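Local coordinates for protein TfuB1 (Thermobifida fusca, PDB 6JX3) that binds the leader peptide of a lasso peptide precursor through a PqqD-like recognition domain, probably presenting it for processing during biosynthesis, at residues V25-V33 / Q44-Q54. Numbering follows the deposited sequence.
Sequences VAQTDYGMV and QLNDTAALIVQ
M32 reaches from the central strand of the sheet to the inner side of helix 47-57, where its CB lies 3.7 Å from A50 CB and its CE ends 3.8 Å from V53 CG1. With CG anti to the backbone N (chi1 175°) and the rest of the chain extended, the thioether runs past A50 to V53, one helical turn further on. SD also passes 4.3 Å from L45 CD2. V53 continues the apolar layer to F17 and to L91 of helix 77-93.

Beyond these apolar contacts, L45 N donates to M32 O over 2.8 Å, an almost linear bond (175° at the hydrogen). The return link is indirect: a water accepts from M32 N at 2.8 Å and donates to L45 O at 2.7 Å, bridging the strands where they separate before the helix. There N46 is the N-cap of helix 47-57, its OD1 accepting from A49 N at 3.0 Å.

Q44 and L45 also pair with the bound leader peptide in an antiparallel ladder, and N46 and T48 bond to its backbone. M32 thus ties hairpin to helix by apolar contact beside a peptide-binding strand end and helix start, N46 serving both cap and peptide, consistent with a PqqD-like RRE.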
ATOM      1  N   VAL A  25      10.848  -3.010  -3.246  1.00 15.61           N
ATOM      2  CA  VAL A  25      10.453  -2.078  -2.203  1.00 15.86           C
ATOM      3  C   VAL A  25      11.688  -1.427  -1.609  1.00 15.76           C
ATOM      4  O   VAL A  25      12.721  -2.081  -1.433  1.00 17.75           O
ATOM      5  CB  VAL A  25       9.671  -2.796  -1.087  1.00 18.96           C
ATOM      6  CG1 VAL A  25       9.111  -1.785  -0.090  1.00 27.12           C
ATOM      7  CG2 VAL A  25       8.580  -3.702  -1.683  1.00 25.53           C
ATOM      8  N   ALA A  26      11.575  -0.154  -1.258  1.00 19.92           N
ATOM      9  CA  ALA A  26      12.618   0.505  -0.488  1.00 22.95           C
ATOM     10  C   ALA A  26      11.975   1.315   0.628  1.00 26.47           C
ATOM     11  O   ALA A  26      10.898   1.889   0.447  1.00 23.74           O
ATOM     12  CB  ALA A  26      13.480   1.416  -1.371  1.00 21.27           C
ATOM     13  N   GLN A  27      12.625   1.347   1.789  1.00 26.80           N
ATOM     14  CA  GLN A  27      12.273   2.290   2.845  1.00 33.63           C
ATOM     15  C   GLN A  27      13.208   3.490   2.749  1.00 31.85           C
ATOM     16  O   GLN A  27      14.431   3.333   2.833  1.00 46.92           O
ATOM     17  CB  GLN A  27      12.371   1.637   4.223  1.00 32.99           C
ATOM     18  CG  GLN A  27      11.572   0.351   4.354  1.00 36.58           C
ATOM     19  CD  GLN A  27      10.074   0.589   4.323  1.00 38.97           C
ATOM     20  OE1 GLN A  27       9.603   1.697   4.582  1.00 47.52           O
ATOM     21  NE2 GLN A  27       9.317  -0.455   4.016  1.00 45.30           N
ATOM     22  N   THR A  28      12.640   4.681   2.566  1.00 35.82           N
ATOM     23  CA  THR A  28      13.421   5.902   2.384  1.00 38.18           C
ATOM     24  C   THR A  28      12.984   6.963   3.388  1.00 47.50           C
ATOM     25  O   THR A  28      12.067   6.758   4.189  1.00 42.98           O
ATOM     26  CB  THR A  28      13.283   6.452   0.961  1.00 39.80           C
ATOM     27  OG1 THR A  28      12.055   7.186   0.843  1.00 34.73           O
ATOM     28  CG2 THR A  28      13.266   5.319  -0.012  1.00 36.22           C
ATOM     29  N   ASP A  29      13.656   8.119   3.322  1.00 42.68           N
ATOM     30  CA  ASP A  29      13.292   9.249   4.166  1.00 48.36           C
ATOM     31  C   ASP A  29      11.945   9.842   3.774  1.00 51.90           C
ATOM     32  O   ASP A  29      11.300  10.493   4.602  1.00 55.28           O
ATOM     33  CB  ASP A  29      14.379  10.327   4.103  1.00 54.62           C
ATOM     34  CG  ASP A  29      15.702   9.867   4.704  1.00 59.80           C
ATOM     35  OD1 ASP A  29      15.705   8.883   5.477  1.00 55.40           O
ATOM     36  OD2 ASP A  29      16.742  10.489   4.403  1.00 63.79           O
ATOM     37  N   TYR A  30      11.506   9.634   2.529  1.00 52.66           N
ATOM     38  CA  TYR A  30      10.173  10.053   2.115  1.00 57.45           C
ATOM     39  C   TYR A  30       9.099   9.041   2.495  1.00 57.10           C
ATOM     40  O   TYR A  30       7.916   9.399   2.529  1.00 60.02           O
ATOM     41  CB  TYR A  30      10.138  10.296   0.602  1.00 62.80           C
ATOM     42  CG  TYR A  30      11.316  11.082   0.070  1.00 65.31           C
ATOM     43  CD1 TYR A  30      12.238  10.491  -0.788  1.00 68.03           C
ATOM     44  CD2 TYR A  30      11.505  12.414   0.421  1.00 68.16           C
ATOM     45  CE1 TYR A  30      13.319  11.204  -1.280  1.00 71.44           C
ATOM     46  CE2 TYR A  30      12.583  13.136  -0.065  1.00 72.01           C
ATOM     47  CZ  TYR A  30      13.486  12.526  -0.916  1.00 75.74           C
ATOM     48  OH  TYR A  30      14.558  13.241  -1.402  1.00 78.31           O
ATOM     49  N   GLY A  31       9.481   7.790   2.782  1.00 35.76           N
ATOM     50  CA  GLY A  31       8.575   6.721   3.135  1.00 28.75           C
ATOM     51  C   GLY A  31       8.825   5.503   2.272  1.00 33.07           C
ATOM     52  O   GLY A  31       9.887   5.366   1.652  1.00 31.86           O
ATOM     53  N   MET A  32       7.826   4.615   2.230  1.00 29.16           N
ATOM     54  CA  MET A  32       7.928   3.371   1.475  1.00 22.26           C
ATOM     55  C   MET A  32       7.711   3.635  -0.006  1.00 23.21           C
ATOM     56  O   MET A  32       6.764   4.331  -0.394  1.00 20.10           O
ATOM     57  CB  MET A  32       6.911   2.347   1.973  1.00 22.57           C
ATOM     58  CG  MET A  32       6.860   1.061   1.163  1.00 24.99           C
ATOM     59  SD  MET A  32       5.879  -0.202   2.012  1.00 34.71           S
ATOM     60  CE  MET A  32       5.726  -1.470   0.768  1.00 32.23           C
ATOM     61  N   VAL A  33       8.590   3.078  -0.831  1.00 16.48           N
ATOM     62  CA  VAL A  33       8.555   3.244  -2.278  0.55 17.33           C
ATOM     63  C   VAL A  33       8.497   1.866  -2.924  1.00 15.34           C
ATOM     64  O   VAL A  33       9.161   0.931  -2.455  1.00 18.40           O
ATOM     65  CB  VAL A  33       9.788   4.036  -2.761  0.55 17.18           C
ATOM     66  CG1 VAL A  33       9.792   4.168  -4.268  0.55 16.06           C
ATOM     67  CG2 VAL A  33       9.829   5.406  -2.086  0.55 18.92           C
ATOM     68  N   GLN A  44       5.262   6.201  -4.396  1.00 17.79           N
ATOM     69  CA  GLN A  44       5.447   6.428  -2.972  1.00 16.14           C
ATOM     70  C   GLN A  44       4.138   6.142  -2.252  1.00 17.64           C
ATOM     71  O   GLN A  44       3.061   6.527  -2.718  1.00 20.41           O
ATOM     72  CB  GLN A  44       5.901   7.856  -2.675  1.00 21.54           C
ATOM     73  CG  GLN A  44       6.442   8.037  -1.265  1.00 34.29           C
ATOM     74  CD  GLN A  44       5.599   8.978  -0.430  1.00 58.21           C
ATOM     75  OE1 GLN A  44       5.117  10.001  -0.921  1.00 65.78           O
ATOM     76  NE2 GLN A  44       5.420   8.639   0.846  1.00 48.19           N
ATOM     77  N   LEU A  45       4.247   5.437  -1.136  1.00 16.36           N
ATOM     78  CA  LEU A  45       3.110   5.132  -0.286  1.00 16.73           C
ATOM     79  C   LEU A  45       3.200   5.994   0.963  1.00 15.83           C
ATOM     80  O   LEU A  45       4.275   6.121   1.554  1.00 18.78           O
ATOM     81  CB  LEU A  45       3.097   3.649   0.093  1.00 16.24           C
ATOM     82  CG  LEU A  45       2.615   2.638  -0.953  1.00 25.10           C
ATOM     83  CD1 LEU A  45       3.485   2.624  -2.211  1.00 32.31           C
ATOM     84  CD2 LEU A  45       2.551   1.248  -0.334  1.00 23.34           C
ATOM     85  N   ASN A  46       2.079   6.591   1.372  1.00 16.05           N
ATOM     86  CA  ASN A  46       2.137   7.347   2.612  1.00 18.24           C
ATOM     87  C   ASN A  46       2.155   6.369   3.787  1.00 19.27           C
ATOM     88  O   ASN A  46       2.188   5.151   3.606  1.00 17.58           O
ATOM     89  CB  ASN A  46       1.008   8.380   2.674  1.00 18.13           C
ATOM     90  CG  ASN A  46      -0.372   7.775   2.922  1.00 22.07           C
ATOM     91  OD1 ASN A  46      -0.582   6.572   2.806  1.00 18.17           O
ATOM     92  ND2 ASN A  46      -1.324   8.634   3.257  1.00 21.47           N
ATOM     93  N   ASP A  47       2.170   6.897   5.013  1.00 18.81           N
ATOM     94  CA  ASP A  47       2.426   6.035   6.165  1.00 19.18           C
ATOM     95  C   ASP A  47       1.340   4.978   6.322  1.00 18.37           C
ATOM     96  O   ASP A  47       1.641   3.803   6.563  1.00 18.62           O
ATOM     97  CB  ASP A  47       2.542   6.874   7.439  1.00 27.70           C
ATOM     98  CG  ASP A  47       3.892   7.557   7.565  1.00 43.96           C
ATOM     99  OD1 ASP A  47       4.814   7.195   6.802  1.00 47.92           O
ATOM    100  OD2 ASP A  47       4.031   8.455   8.426  1.00 56.48           O
ATOM    101  N   THR A  48       0.077   5.368   6.173  1.00 18.54           N
ATOM    102  CA  THR A  48      -1.021   4.420   6.336  0.52 18.04           C
ATOM    103  C   THR A  48      -1.011   3.377   5.230  1.00 15.34           C
ATOM    104  O   THR A  48      -1.208   2.186   5.479  1.00 17.65           O
ATOM    105  CB  THR A  48      -2.349   5.168   6.347  0.52 21.22           C
ATOM    106  OG1 THR A  48      -2.291   6.221   7.317  0.52 21.15           O
ATOM    107  CG2 THR A  48      -3.490   4.223   6.680  0.52 18.17           C
ATOM    108  N   ALA A  49      -0.799   3.818   3.988  1.00 15.59           N
ATOM    109  CA  ALA A  49      -0.728   2.860   2.888  1.00 14.31           C
ATOM    110  C   ALA A  49       0.407   1.869   3.104  1.00 16.01           C
ATOM    111  O   ALA A  49       0.247   0.665   2.873  1.00 15.20           O
ATOM    112  CB  ALA A  49      -0.553   3.591   1.550  1.00 13.44           C
ATOM    113  N   ALA A  50       1.558   2.356   3.575  1.00 14.31           N
ATOM    114  CA  ALA A  50       2.692   1.466   3.810  1.00 15.32           C
ATOM    115  C   ALA A  50       2.372   0.454   4.894  1.00 15.50           C
ATOM    116  O   ALA A  50       2.720  -0.726   4.776  1.00 17.45           O
ATOM    117  CB  ALA A  50       3.925   2.281   4.191  1.00 17.32           C
ATOM    118  N   LEU A  51       1.710   0.909   5.961  1.00 15.60           N
ATOM    119  CA  LEU A  51       1.333   0.031   7.061  1.00 18.93           C
ATOM    120  C   LEU A  51       0.387  -1.059   6.585  1.00 16.93           C
ATOM    121  O   LEU A  51       0.545  -2.234   6.939  1.00 17.58           O
ATOM    122  CB  LEU A  51       0.680   0.881   8.148  1.00 22.04           C
ATOM    123  CG  LEU A  51       0.244   0.353   9.503  1.00 39.54           C
ATOM    124  CD1 LEU A  51       1.273  -0.591  10.098  1.00 39.42           C
ATOM    125  CD2 LEU A  51       0.038   1.565  10.397  1.00 40.10           C
ATOM    126  N   ILE A  52      -0.588  -0.688   5.756  1.00 15.31           N
ATOM    127  CA  ILE A  52      -1.532  -1.666   5.232  1.00 11.99           C
ATOM    128  C   ILE A  52      -0.814  -2.689   4.367  1.00 13.21           C
ATOM    129  O   ILE A  52      -1.012  -3.902   4.516  1.00 15.18           O
ATOM    130  CB  ILE A  52      -2.652  -0.964   4.446  1.00 13.06           C
ATOM    131  CG1 ILE A  52      -3.496  -0.097   5.383  1.00 16.15           C
ATOM    132  CG2 ILE A  52      -3.514  -2.001   3.723  1.00 14.24           C
ATOM    133  CD1 ILE A  52      -4.415   0.875   4.655  1.00 17.97           C
ATOM    134  N   VAL A  53       0.018  -2.215   3.432  1.00 12.69           N
ATOM    135  CA  VAL A  53       0.697  -3.140   2.531  1.00 12.94           C
ATOM    136  C   VAL A  53       1.610  -4.075   3.318  1.00 13.55           C
ATOM    137  O   VAL A  53       1.654  -5.283   3.058  1.00 15.40           O
ATOM    138  CB  VAL A  53       1.474  -2.376   1.451  1.00 13.17           C
ATOM    139  CG1 VAL A  53       2.372  -3.336   0.672  1.00 16.90           C
ATOM    140  CG2 VAL A  53       0.491  -1.677   0.505  1.00 12.78           C
ATOM    141  N   GLN A  54       2.357  -3.530   4.283  1.00 13.27           N
ATOM    142  CA  GLN A  54       3.238  -4.377   5.084  1.00 15.32           C
ATOM    143  C   GLN A  54       2.454  -5.464   5.812  1.00 14.27           C
ATOM    144  O   GLN A  54       2.882  -6.620   5.857  1.00 17.94           O
ATOM    145  CB  GLN A  54       4.028  -3.527   6.079  1.00 21.81           C
ATOM    146  CG  GLN A  54       5.143  -2.731   5.422  1.00 24.17           C
ATOM    147  CD  GLN A  54       5.514  -1.487   6.208  1.00 42.03           C
ATOM    148  OE1 GLN A  54       5.015  -1.262   7.314  1.00 40.09           O
ATOM    149  NE2 GLN A  54       6.387  -0.665   5.634  1.00 36.82           N
TER
HETATM  150  O   HOH W   1       5.665   5.370   3.783  1.00 23.92           O